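Local atomic coordinates of chitinase (Chromobacterium violaceum, PDB entry 4TXG), a protein that probably hydrolyses the glycosidic bonds of chitin, as a family 18 glycoside hydrolase that also carries predicted carbohydrate-binding sequence. Residues Pro209-Ser214 against Gly231-Leu236; Gly691-Gln696 against Val771-Lys776. All coordinates share one frame; numbering follows the deposited sequence.

Contact 1: Pro209-Ser214 against Gly231-Leu236; sequences PATDMS and GHFNLL
Pro209 O and Ala210 O, two successive loop carbonyls, receive N-H groups from the N-terminal part of helix 231-242, the helix of the beta-alpha-beta crossover from strand 185-193 to the parallel strand 247-253 in the family 18 TIM barrel. His232 N reaches Pro209 O at 2.8 Å and Phe233 N reaches Ala210 O at 2.9 Å. Farther along the loop, Met213 O takes Gly231 N at 2.8 Å in a more bent bond (137° at the hydrogen). The loop thus folds round Gly231, whose CA lies 3.3 Å from Pro209 O.

Side chains complete the contact. Ala210 CB sits over one face of the Phe233 ring, 3.9 Å from the centroid and 14° off the normal, a CH-pi contact. A first torsion of -74° puts CG of Phe233 anti to the carbonyl carbon and lays one ring face against Ala210 CB. Tyr188, Phe306 and Tyr304 pack edge-to-face with this ring. His232 is held from outside as well, NE2 bonding to Ser162 O and the ring standing edge-to-face with Phe160. On the loop side, Pro209 CB approaches that same NE2 of His232 to 3.9 Å.

Contact 2: Gly691-Gln696 against Val771-Lys776; sequences GGTEFQ and VGLNGK
Glu694 and Gly772 form an antiparallel hydrogen-bonded pair: Glu694 N donates to Gly772 O at 3.0 Å, and Gly772 N to Glu694 O at 2.6 Å. The next pair, Phe695 with Val771, is non-hydrogen-bonded, and the axes of the short segments 694-696 and 771-773 come within 4.7 Å, their directions 160° apart.

Apolar contacts gather on the face carrying Phe695 and Val771. These side chains point the same way, and Val771 CG2 lies in the plane of the Phe695 ring at its edge, 3.9 Å from CD1. The other branch, Val771 CG1, meets Thr693 CG2 at 3.8 Å. With Thr693 OG1 at -65°, beside the backbone N, CG2 is left anti to that N and comes 3.4 Å from Gly772 O. The sheet belongs to the Chitinase C region, where strands 767-773 and 776-780 form a hairpin with a two-residue loop (Asn774, Gly775), a type I' turn from Leu773 to Lys776.

Polar links flank the pairing. One water donates to Thr693 OG1 and accepts a hydrogen bond from Asn774 N, tying the strand's approach to the hairpin turn; OG1 also bonds to Pro690 O. Gln696 NE2 meets Glu694 OE2 at 2.9 Å from above the carboxylate plane (68° out of it), and Ser738 OG is a second partner of that oxygen.

In the fold
The two contacts lie on opposite sides of the chain's centre, 59 Å between centres and about 43 Å between nearest atoms, and share no helix or strand. Contact 1 belongs to the family 18 TIM barrel and joins a loop to a helix only 17 residues further on; contact 2 spans 75 residues to pair neighbouring strands inside a six-stranded sheet. Most touching residues are buried in both. In contact 1 the backbone bonds sit beside aromatic rings packed against barrel residues. Contact 2 divides its chemistry: an apolar face with Phe695 and Val771, the partly exposed Glu694 on the other, and a water between buried Thr693 and the exposed turn at Asn774 and Gly775.

Contact 1: Pro209-Ser214 against Gly231-Leu236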
loop_
_atom_site.group_PDB
_atom_site.type_symbol
_atom_site.label_atom_id
_atom_site.label_comp_id
_atom_site.label_asym_id
_atom_site.label_seq_id
_atom_site.Cartn_x
_atom_site.Cartn_y
_atom_site.Cartn_z
ATOM N N PRO A 209 16.103 -18.245 8.669
ATOM C CA PRO A 209 16.905 -17.032 8.447
ATOM C C PRO A 209 16.590 -15.897 9.429
ATOM O O PRO A 209 17.472 -15.075 9.674
ATOM C CB PRO A 209 16.548 -16.630 7.006
ATOM C CG PRO A 209 15.195 -17.267 6.746
ATOM C CD PRO A 209 15.227 -18.560 7.527
ATOM N N ALA A 210 15.384 -15.861 9.991
ATOM C CA ALA A 210 15.030 -14.789 10.917
ATOM C C ALA A 210 15.830 -14.854 12.214
ATOM O O ALA A 210 16.306 -13.828 12.701
ATOM C CB ALA A 210 13.534 -14.821 11.238
ATOM N N THR A 211 15.960 -16.051 12.779
ATOM C CA THR A 211 16.513 -16.179 14.134
ATOM C C THR A 211 17.564 -17.259 14.321
ATOM O O THR A 211 18.114 -17.387 15.420
ATOM C CB THR A 211 15.397 -16.462 15.174
ATOM O OG1 THR A 211 14.839 -17.761 14.944
ATOM C CG2 THR A 211 14.296 -15.414 15.096
ATOM N N ASP A 212 17.853 -18.049 13.288
ATOM C CA ASP A 212 18.804 -19.157 13.472
ATOM C C ASP A 212 19.742 -19.327 12.286
ATOM O O ASP A 212 19.861 -20.412 11.710
ATOM C CB ASP A 212 18.064 -20.476 13.727
ATOM C CG ASP A 212 18.988 -21.565 14.258
ATOM O OD1 ASP A 212 19.994 -21.206 14.911
ATOM O OD2 ASP A 212 18.729 -22.769 14.022
ATOM N N MET A 213 20.427 -18.250 11.934
ATOM C CA MET A 213 21.332 -18.278 10.802
ATOM C C MET A 213 22.481 -17.337 11.106
ATOM O O MET A 213 22.312 -16.356 11.827
ATOM C CB MET A 213 20.588 -17.883 9.510
ATOM C CG MET A 213 21.456 -17.883 8.260
ATOM S SD MET A 213 20.463 -17.682 6.766
ATOM C CE MET A 213 19.629 -19.269 6.651
ATOM N N SER A 214 23.662 -17.639 10.580
ATOM C CA SER A 214 24.790 -16.735 10.758
ATOM C C SER A 214 25.592 -16.691 9.468
ATOM O O SER A 214 25.407 -17.531 8.582
ATOM C CB SER A 214 25.665 -17.164 11.943
ATOM O OG SER A 214 26.308 -18.397 11.685
ATOM N N GLY A 231 20.411 -14.844 13.217
ATOM C CA GLY A 231 19.709 -14.503 11.987
ATOM C C GLY A 231 19.575 -13.022 11.661
ATOM O O GLY A 231 20.268 -12.173 12.238
ATOM N N HIS A 232 18.697 -12.717 10.701
ATOM C CA HIS A 232 18.423 -11.329 10.326
ATOM C C HIS A 232 18.048 -10.479 11.541
ATOM O O HIS A 232 18.434 -9.315 11.637
ATOM C CB HIS A 232 17.270 -11.231 9.318
ATOM C CG HIS A 232 17.535 -11.873 7.985
ATOM N ND1 HIS A 232 18.651 -11.603 7.225
ATOM C CD2 HIS A 232 16.782 -12.735 7.264
ATOM C CE1 HIS A 232 18.588 -12.295 6.097
ATOM N NE2 HIS A 232 17.460 -12.976 6.090
ATOM N N PHE A 233 17.264 -11.050 12.453
ATOM C CA PHE A 233 16.732 -10.269 13.570
ATOM C C PHE A 233 17.845 -9.773 14.498
ATOM O O PHE A 233 17.779 -8.668 15.033
ATOM C CB PHE A 233 15.721 -11.085 14.380
ATOM C CG PHE A 233 14.368 -11.268 13.695
ATOM C CD1 PHE A 233 14.154 -10.844 12.396
ATOM C CD2 PHE A 233 13.322 -11.877 14.380
ATOM C CE1 PHE A 233 12.914 -11.028 11.779
ATOM C CE2 PHE A 233 12.084 -12.063 13.784
ATOM C CZ PHE A 233 11.877 -11.630 12.482
ATOM N N ASN A 234 18.854 -10.611 14.705
ATOM C CA ASN A 234 20.004 -10.222 15.522
ATOM C C ASN A 234 20.678 -8.968 14.937
ATOM O O ASN A 234 20.956 -7.996 15.652
ATOM C CB ASN A 234 20.991 -11.396 15.615
ATOM C CG ASN A 234 22.133 -11.139 16.586
ATOM O OD1 ASN A 234 22.945 -10.233 16.383
ATOM N ND2 ASN A 234 22.218 -11.958 17.631
ATOM N N LEU A 235 20.929 -8.984 13.633
ATOM C CA LEU A 235 21.538 -7.834 12.973
ATOM C C LEU A 235 20.619 -6.602 13.016
ATOM O O LEU A 235 21.093 -5.493 13.249
ATOM C CB LEU A 235 21.913 -8.185 11.525
ATOM C CG LEU A 235 23.081 -9.180 11.419
ATOM C CD1 LEU A 235 23.429 -9.518 9.972
ATOM C CD2 LEU A 235 24.308 -8.616 12.137
ATOM N N LEU A 236 19.315 -6.786 12.818
ATOM C CA LEU A 236 18.395 -5.643 12.900
ATOM C C LEU A 236 18.487 -4.974 14.270
ATOM O O LEU A 236 18.585 -3.747 14.374
ATOM C CB LEU A 236 16.946 -6.073 12.619
ATOM C CG LEU A 236 16.624 -6.499 11.185
ATOM C CD1 LEU A 236 15.168 -6.965 11.118
ATOM C CD2 LEU A 236 16.864 -5.369 10.204
#

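Contact 2: Gly691-Gln696 against Val771-Lys776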
loop_
_atom_site.group_PDB
_atom_site.type_symbol
_atom_site.label_atom_id
_atom_site.label_comp_id
_atom_site.label_asym_id
_atom_site.label_seq_id
_atom_site.Cartn_x
_atom_site.Cartn_y
_atom_site.Cartn_z
ATOM N N GLY A 691 -35.875 20.923 8.393
ATOM C CA GLY A 691 -35.732 20.801 6.955
ATOM C C GLY A 691 -34.876 21.942 6.439
ATOM O O GLY A 691 -34.913 23.043 6.985
ATOM N N GLY A 692 -34.080 21.681 5.409
ATOM C CA GLY A 692 -33.165 22.689 4.914
ATOM C C GLY A 692 -31.782 22.624 5.544
ATOM O O GLY A 692 -30.855 23.277 5.061
ATOM N N THR A 693 -31.633 21.853 6.621
ATOM C CA THR A 693 -30.317 21.656 7.239
ATOM C C THR A 693 -29.347 21.090 6.194
ATOM O O THR A 693 -29.691 20.150 5.477
ATOM C CB THR A 693 -30.404 20.716 8.474
ATOM O OG1 THR A 693 -31.192 21.343 9.500
ATOM C CG2 THR A 693 -29.026 20.415 9.027
ATOM N N GLU A 694 -28.150 21.669 6.085
ATOM C CA GLU A 694 -27.226 21.279 5.016
ATOM C C GLU A 694 -26.061 20.446 5.520
ATOM O O GLU A 694 -25.370 20.827 6.463
ATOM C CB GLU A 694 -26.680 22.511 4.291
ATOM C CG GLU A 694 -25.751 22.158 3.135
ATOM C CD GLU A 694 -25.246 23.374 2.390
ATOM O OE1 GLU A 694 -25.395 24.496 2.921
ATOM O OE2 GLU A 694 -24.707 23.206 1.272
ATOM N N PHE A 695 -25.843 19.302 4.883
ATOM C CA PHE A 695 -24.698 18.471 5.208
ATOM C C PHE A 695 -23.695 18.588 4.076
ATOM O O PHE A 695 -24.075 18.477 2.913
ATOM C CB PHE A 695 -25.115 17.011 5.408
ATOM C CG PHE A 695 -26.280 16.833 6.355
ATOM C CD1 PHE A 695 -26.129 17.074 7.711
ATOM C CD2 PHE A 695 -27.508 16.400 5.886
ATOM C CE1 PHE A 695 -27.195 16.909 8.591
ATOM C CE2 PHE A 695 -28.585 16.227 6.761
ATOM C CZ PHE A 695 -28.415 16.482 8.118
ATOM N N GLN A 696 -22.430 18.836 4.407
ATOM C CA GLN A 696 -21.375 18.816 3.396
ATOM C C GLN A 696 -20.261 17.868 3.815
ATOM O O GLN A 696 -20.067 17.616 5.001
ATOM C CB GLN A 696 -20.789 20.210 3.166
ATOM C CG GLN A 696 -21.740 21.200 2.524
ATOM C CD GLN A 696 -21.042 22.486 2.115
ATOM O OE1 GLN A 696 -19.823 22.624 2.255
ATOM N NE2 GLN A 696 -21.812 23.433 1.592
ATOM N N VAL A 771 -22.179 20.388 9.347
ATOM C CA VAL A 771 -23.628 20.483 9.431
ATOM C C VAL A 771 -24.004 21.958 9.467
ATOM O O VAL A 771 -23.563 22.691 10.356
ATOM C CB VAL A 771 -24.173 19.754 10.675
ATOM C CG1 VAL A 771 -25.697 19.914 10.767
ATOM C CG2 VAL A 771 -23.781 18.274 10.631
ATOM N N GLY A 772 -24.792 22.393 8.487
ATOM C CA GLY A 772 -25.224 23.774 8.409
ATOM C C GLY A 772 -26.609 23.889 9.006
ATOM O O GLY A 772 -27.597 23.445 8.417
ATOM N N LEU A 773 -26.675 24.492 10.185
ATOM C CA LEU A 773 -27.878 24.459 11.006
ATOM C C LEU A 773 -28.253 25.851 11.486
ATOM O O LEU A 773 -27.491 26.476 12.219
ATOM C CB LEU A 773 -27.650 23.526 12.197
ATOM C CG LEU A 773 -28.669 23.482 13.324
ATOM C CD1 LEU A 773 -30.021 23.061 12.793
ATOM C CD2 LEU A 773 -28.188 22.521 14.405
ATOM N N ASN A 774 -29.425 26.328 11.071
ATOM C CA ASN A 774 -29.907 27.663 11.442
ATOM C C ASN A 774 -28.853 28.768 11.312
ATOM O O ASN A 774 -28.664 29.568 12.227
ATOM C CB ASN A 774 -30.454 27.645 12.869
ATOM C CG ASN A 774 -31.683 26.774 13.004
ATOM O OD1 ASN A 774 -31.877 26.101 14.017
ATOM N ND2 ASN A 774 -32.519 26.772 11.971
ATOM N N GLY A 775 -28.157 28.797 10.183
ATOM C CA GLY A 775 -27.224 29.875 9.899
ATOM C C GLY A 775 -25.797 29.695 10.396
ATOM O O GLY A 775 -24.929 30.524 10.110
ATOM N N LYS A 776 -25.544 28.615 11.128
ATOM C CA LYS A 776 -24.210 28.359 11.667
ATOM C C LYS A 776 -23.675 27.023 11.153
ATOM O O LYS A 776 -24.444 26.087 10.922
ATOM C CB LYS A 776 -24.240 28.378 13.201
ATOM C CG LYS A 776 -22.908 28.055 13.870
ATOM C CD LYS A 776 -22.578 29.047 14.977
ATOM C CE LYS A 776 -23.544 28.938 16.150
ATOM N NZ LYS A 776 -23.166 27.853 17.101
HETATM O O HOH W 1 -31.054 24.348 9.438
#